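Local coordinates for protein epoxyqueuosine reductase (Streptococcus thermophilus, PDB 5D6S) that belongs to the epoxyqueuosine reductase (QueG) family, iron-sulfur proteins, and holds a cobalamin and two 4Fe-4S clusters, at residues I327-L341 and A355-K367. Numbering follows the deposited sequence.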
loop_
_atom_site.group_PDB
_atom_site.type_symbol
_atom_site.label_atom_id
_atom_site.label_comp_id
_atom_site.label_asym_id
_atom_site.label_seq_id
_atom_site.Cartn_x
_atom_site.Cartn_y
_atom_site.Cartn_z
ATOM N N ILE A 327 1.413 -16.364 7.613
ATOM C CA ILE A 327 2.751 -15.935 7.925
ATOM C C ILE A 327 2.803 -15.222 9.277
ATOM O O ILE A 327 3.751 -15.416 10.051
ATOM C CB ILE A 327 3.324 -15.082 6.809
ATOM C CG1 ILE A 327 3.533 -15.966 5.568
ATOM C CG2 ILE A 327 4.648 -14.472 7.236
ATOM C CD1 ILE A 327 3.751 -15.210 4.267
ATOM N N ALA A 328 1.822 -14.374 9.543
ATOM C CA ALA A 328 1.778 -13.645 10.807
ATOM C C ALA A 328 1.694 -14.636 11.948
ATOM O O ALA A 328 2.483 -14.578 12.898
ATOM C CB ALA A 328 0.570 -12.716 10.842
ATOM N N LEU A 329 0.747 -15.570 11.843
ATOM C CA LEU A 329 0.622 -16.625 12.849
ATOM C C LEU A 329 1.937 -17.385 13.077
ATOM O O LEU A 329 2.261 -17.729 14.213
ATOM C CB LEU A 329 -0.467 -17.605 12.461
ATOM C CG LEU A 329 -1.835 -16.996 12.605
ATOM C CD1 LEU A 329 -2.862 -17.934 11.980
ATOM C CD2 LEU A 329 -2.172 -16.725 14.055
ATOM N N ALA A 330 2.692 -17.642 12.010
ATOM C CA ALA A 330 3.970 -18.282 12.188
ATOM C C ALA A 330 4.962 -17.350 12.919
ATOM O O ALA A 330 5.685 -17.771 13.806
ATOM C CB ALA A 330 4.518 -18.716 10.848
ATOM N N ASN A 331 4.980 -16.077 12.541
ATOM C CA ASN A 331 5.820 -15.090 13.217
ATOM C C ASN A 331 5.487 -14.868 14.694
ATOM O O ASN A 331 6.367 -14.532 15.482
ATOM C CB ASN A 331 5.764 -13.754 12.474
ATOM C CG ASN A 331 6.559 -13.795 11.199
ATOM O OD1 ASN A 331 7.422 -14.685 11.018
ATOM N ND2 ASN A 331 6.283 -12.862 10.293
ATOM N N LEU A 332 4.230 -15.080 15.074
ATOM C CA LEU A 332 3.843 -15.102 16.473
ATOM C C LEU A 332 4.049 -16.446 17.189
ATOM O O LEU A 332 3.728 -16.539 18.377
ATOM C CB LEU A 332 2.376 -14.711 16.614
ATOM C CG LEU A 332 2.062 -13.302 16.136
ATOM C CD1 LEU A 332 0.566 -13.132 15.965
ATOM C CD2 LEU A 332 2.616 -12.276 17.115
ATOM N N HIS A 333 4.566 -17.475 16.505
ATOM C CA HIS A 333 4.711 -18.824 17.102
ATOM C C HIS A 333 3.431 -19.365 17.766
ATOM O O HIS A 333 3.496 -20.044 18.802
ATOM C CB HIS A 333 5.841 -18.809 18.117
ATOM C CG HIS A 333 7.084 -18.182 17.592
ATOM N ND1 HIS A 333 7.928 -18.838 16.723
ATOM C CD2 HIS A 333 7.613 -16.950 17.779
ATOM C CE1 HIS A 333 8.922 -18.035 16.392
ATOM N NE2 HIS A 333 8.756 -16.885 17.021
ATOM N N ASP A 334 2.275 -19.047 17.177
ATOM C CA ASP A 334 0.977 -19.276 17.824
ATOM C C ASP A 334 0.600 -20.737 17.800
ATOM O O ASP A 334 0.107 -21.231 16.787
ATOM C CB ASP A 334 -0.127 -18.457 17.145
ATOM C CG ASP A 334 -1.451 -18.501 17.906
ATOM O OD1 ASP A 334 -1.493 -19.104 19.016
ATOM O OD2 ASP A 334 -2.434 -17.881 17.418
ATOM N N ARG A 335 0.783 -21.413 18.931
ATOM C CA ARG A 335 0.406 -22.828 19.046
ATOM C C ARG A 335 -1.083 -23.062 18.776
ATOM O O ARG A 335 -1.470 -24.148 18.373
ATOM C CB ARG A 335 0.771 -23.403 20.412
ATOM C CG ARG A 335 2.269 -23.526 20.655
ATOM C CD ARG A 335 2.555 -24.357 21.901
ATOM N NE ARG A 335 2.179 -25.764 21.730
ATOM C CZ ARG A 335 2.900 -26.662 21.059
ATOM N NH1 ARG A 335 4.053 -26.315 20.470
ATOM N NH2 ARG A 335 2.463 -27.911 20.974
ATOM N N ASN A 336 -1.904 -22.038 18.929
ATOM C CA ASN A 336 -3.352 -22.198 18.674
ATOM C C ASN A 336 -3.735 -22.303 17.211
ATOM O O ASN A 336 -4.872 -22.667 16.873
ATOM C CB ASN A 336 -4.160 -21.077 19.326
ATOM C CG ASN A 336 -4.062 -21.100 20.831
ATOM O OD1 ASN A 336 -3.732 -22.111 21.444
ATOM N ND2 ASN A 336 -4.300 -19.959 21.435
ATOM N N ALA A 337 -2.801 -22.002 16.324
ATOM C CA ALA A 337 -3.090 -22.110 14.900
ATOM C C ALA A 337 -2.871 -23.542 14.370
ATOM O O ALA A 337 -3.290 -23.871 13.261
ATOM C CB ALA A 337 -2.240 -21.121 14.152
ATOM N N ILE A 338 -2.174 -24.377 15.142
ATOM C CA ILE A 338 -1.652 -25.625 14.594
ATOM C C ILE A 338 -2.793 -26.405 13.953
ATOM O O ILE A 338 -2.662 -26.879 12.833
ATOM C CB ILE A 338 -0.896 -26.439 15.653
ATOM C CG1 ILE A 338 0.417 -25.721 16.009
ATOM C CG2 ILE A 338 -0.564 -27.831 15.170
ATOM C CD1 ILE A 338 1.145 -26.270 17.228
ATOM N N VAL A 339 -3.907 -26.541 14.653
ATOM C CA VAL A 339 -4.952 -27.426 14.163
ATOM C C VAL A 339 -5.543 -26.839 12.870
ATOM O O VAL A 339 -5.898 -27.570 11.923
ATOM C CB VAL A 339 -6.003 -27.844 15.228
ATOM C CG1 VAL A 339 -5.981 -26.961 16.459
ATOM C CG2 VAL A 339 -7.407 -27.907 14.633
ATOM N N LYS A 340 -5.622 -25.521 12.809
ATOM C CA LYS A 340 -6.099 -24.871 11.585
ATOM C C LYS A 340 -5.151 -25.056 10.398
ATOM O O LYS A 340 -5.561 -25.245 9.254
ATOM C CB LYS A 340 -6.318 -23.380 11.834
ATOM C CG LYS A 340 -6.858 -22.624 10.632
ATOM C CD LYS A 340 -8.110 -23.237 10.072
ATOM C CE LYS A 340 -8.658 -22.408 8.914
ATOM N NZ LYS A 340 -9.905 -23.003 8.368
ATOM N N LEU A 341 -3.874 -24.937 10.669
ATOM C CA LEU A 341 -2.884 -25.128 9.632
ATOM C C LEU A 341 -2.989 -26.562 9.106
ATOM O O LEU A 341 -2.807 -26.812 7.927
ATOM C CB LEU A 341 -1.485 -24.810 10.192
ATOM C CG LEU A 341 -1.302 -23.338 10.604
ATOM C CD1 LEU A 341 -0.092 -23.141 11.472
ATOM C CD2 LEU A 341 -1.190 -22.426 9.395
ATOM N N ALA A 355 1.330 -24.713 1.168
ATOM C CA ALA A 355 2.797 -24.644 1.238
ATOM C C ALA A 355 3.232 -23.662 2.317
ATOM O O ALA A 355 4.202 -23.863 3.027
ATOM C CB ALA A 355 3.357 -24.237 -0.094
ATOM N N THR A 356 2.489 -22.591 2.446
ATOM C CA THR A 356 2.831 -21.578 3.455
ATOM C C THR A 356 2.590 -22.181 4.844
ATOM O O THR A 356 3.443 -22.088 5.715
ATOM C CB THR A 356 2.031 -20.308 3.238
ATOM O OG1 THR A 356 2.230 -19.869 1.884
ATOM C CG2 THR A 356 2.460 -19.261 4.197
ATOM N N ALA A 357 1.473 -22.886 4.995
ATOM C CA ALA A 357 1.143 -23.552 6.252
ATOM C C ALA A 357 2.187 -24.612 6.656
ATOM O O ALA A 357 2.549 -24.698 7.823
ATOM C CB ALA A 357 -0.237 -24.177 6.179
ATOM N N ILE A 358 2.669 -25.405 5.700
ATOM C CA ILE A 358 3.705 -26.387 5.992
ATOM C C ILE A 358 4.937 -25.719 6.589
ATOM O O ILE A 358 5.417 -26.120 7.643
ATOM C CB ILE A 358 4.098 -27.153 4.722
ATOM C CG1 ILE A 358 2.996 -28.160 4.389
ATOM C CG2 ILE A 358 5.421 -27.871 4.920
ATOM C CD1 ILE A 358 3.170 -28.766 3.039
ATOM N N TRP A 359 5.385 -24.633 5.952
ATOM C CA TRP A 359 6.432 -23.813 6.510
ATOM C C TRP A 359 6.073 -23.358 7.918
ATOM O O TRP A 359 6.895 -23.414 8.826
ATOM C CB TRP A 359 6.685 -22.578 5.622
ATOM C CG TRP A 359 7.638 -21.566 6.223
ATOM C CD1 TRP A 359 8.991 -21.681 6.324
ATOM C CD2 TRP A 359 7.301 -20.317 6.814
ATOM N NE1 TRP A 359 9.526 -20.564 6.932
ATOM C CE2 TRP A 359 8.509 -19.707 7.233
ATOM C CE3 TRP A 359 6.110 -19.639 7.015
ATOM C CZ2 TRP A 359 8.544 -18.466 7.859
ATOM C CZ3 TRP A 359 6.143 -18.377 7.647
ATOM C CH2 TRP A 359 7.349 -17.815 8.058
ATOM N N ALA A 360 4.863 -22.851 8.067
ATOM C CA ALA A 360 4.426 -22.238 9.318
ATOM C C ALA A 360 4.521 -23.243 10.484
ATOM O O ALA A 360 4.906 -22.867 11.615
ATOM C CB ALA A 360 3.021 -21.666 9.182
ATOM N N LEU A 361 4.213 -24.512 10.222
ATOM C CA LEU A 361 4.374 -25.518 11.281
ATOM C C LEU A 361 5.832 -25.676 11.707
ATOM O O LEU A 361 6.109 -25.893 12.885
ATOM C CB LEU A 361 3.791 -26.846 10.873
ATOM C CG LEU A 361 2.269 -26.879 10.770
ATOM C CD1 LEU A 361 1.848 -28.187 10.147
ATOM C CD2 LEU A 361 1.588 -26.710 12.107
ATOM N N GLY A 362 6.759 -25.528 10.768
ATOM C CA GLY A 362 8.169 -25.621 11.101
ATOM C C GLY A 362 8.653 -24.469 11.961
ATOM O O GLY A 362 9.704 -24.539 12.594
ATOM N N GLU A 363 7.887 -23.403 11.975
ATOM C CA GLU A 363 8.224 -22.236 12.752
ATOM C C GLU A 363 7.601 -22.332 14.154
ATOM O O GLU A 363 8.248 -22.021 15.159
ATOM C CB GLU A 363 7.692 -20.989 12.003
ATOM C CG GLU A 363 8.687 -20.187 11.148
ATOM C CD GLU A 363 10.069 -20.797 10.974
ATOM O OE1 GLU A 363 10.219 -21.828 10.292
ATOM O OE2 GLU A 363 11.017 -20.206 11.524
ATOM N N ILE A 364 6.311 -22.680 14.185
ATOM C CA ILE A 364 5.496 -22.695 15.398
ATOM C C ILE A 364 5.892 -23.836 16.330
ATOM O O ILE A 364 6.091 -23.616 17.513
ATOM C CB ILE A 364 3.986 -22.779 15.029
ATOM C CG1 ILE A 364 3.522 -21.435 14.461
ATOM C CG2 ILE A 364 3.133 -23.135 16.229
ATOM C CD1 ILE A 364 2.272 -21.492 13.606
ATOM N N VAL A 365 6.001 -25.051 15.804
ATOM C CA VAL A 365 6.304 -26.224 16.632
ATOM C C VAL A 365 7.812 -26.322 16.869
ATOM O O VAL A 365 8.537 -26.935 16.084
ATOM C CB VAL A 365 5.809 -27.503 15.972
ATOM C CG1 VAL A 365 6.111 -28.702 16.847
ATOM C CG2 VAL A 365 4.313 -27.410 15.688
ATOM N N LYS A 366 8.284 -25.704 17.951
ATOM C CA LYS A 366 9.723 -25.544 18.178
ATOM C C LYS A 366 10.400 -26.847 18.589
ATOM O O LYS A 366 11.511 -27.122 18.129
ATOM C CB LYS A 366 9.982 -24.442 19.195
ATOM C CG LYS A 366 9.704 -23.050 18.641
ATOM C CD LYS A 366 10.045 -21.955 19.637
ATOM C CE LYS A 366 10.283 -20.611 18.953
ATOM N NZ LYS A 366 10.781 -19.562 19.900
ATOM N N LYS A 367 9.718 -27.666 19.393
ATOM C CA LYS A 367 10.239 -28.981 19.783
ATOM C C LYS A 367 9.239 -30.088 19.437
ATOM O O LYS A 367 8.430 -30.508 20.271
ATOM C CB LYS A 367 10.600 -29.022 21.272
ATOM C CG LYS A 367 11.784 -28.135 21.616
ATOM C CD LYS A 367 12.579 -28.622 22.821
ATOM C CE LYS A 367 13.932 -27.928 22.862
ATOM N NZ LYS A 367 14.777 -28.433 23.975
#
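Ile327 meets the neighbouring helix through CG1, which packs on the methyl CG2 of Thr356 (3.7 Å) and more loosely on CZ3 of Trp359. Thr356 suits this buried place because its methyl faces the isoleucine while its hydroxyl is bonded to the carbonyl of Ile352, one turn back. One turn after Ile327, Ala330 turns its CB toward the partner: this atom lies 3.6 Å from CZ3 of Trp359 and 3.7 Å from CB of Ala360. With alanine on both sides, the axes of 327-331 and 355-364 come within 8.7 Å, their directions differing by 10°. The indole reaches this methyl because its CG stands anti to the backbone N (chi1 172°).

His333 closes the first helix in a Schellman motif with positive phi. Its flat ring offers a face to CE of Lys366, a CH-pi contact 4.0 Å from the centroid, although that lysine is poorly ordered. In the turn, Asp334 OD1 accepts the backbone N-H of Asn336, forming an Asx turn, while the backbone O of Asp334 touches CG2 of Ile364.

Ile364 is a knob among Leu329, Ala330, Ile338 and Leu341, its branches filling the angle between the two helices of 327-341. Ile338 and Ile364 run past each other in opposite directions; the branched Ile338 also sets CG2 against Leu361 and CD1 against Val365 CG2 (3.7 Å). Leu341 reciprocates as a knob among Ala357, Ala360, Leu361 and Ile364, its forked end serving two partners: CD1 meets Ile364 CD1 tip to tip at 3.6 Å, while CD2 rests on the small Ala357. No hydrogen bond crosses the contact.

Helices 318-331, 338-347 and 351-364 thus pack together in the helical C-terminal part, consistent with the HEAT-like arrangement of QueG proteins, with helix 293-296 against Leu329 and Ala337, and helix 384-396 beside Trp359.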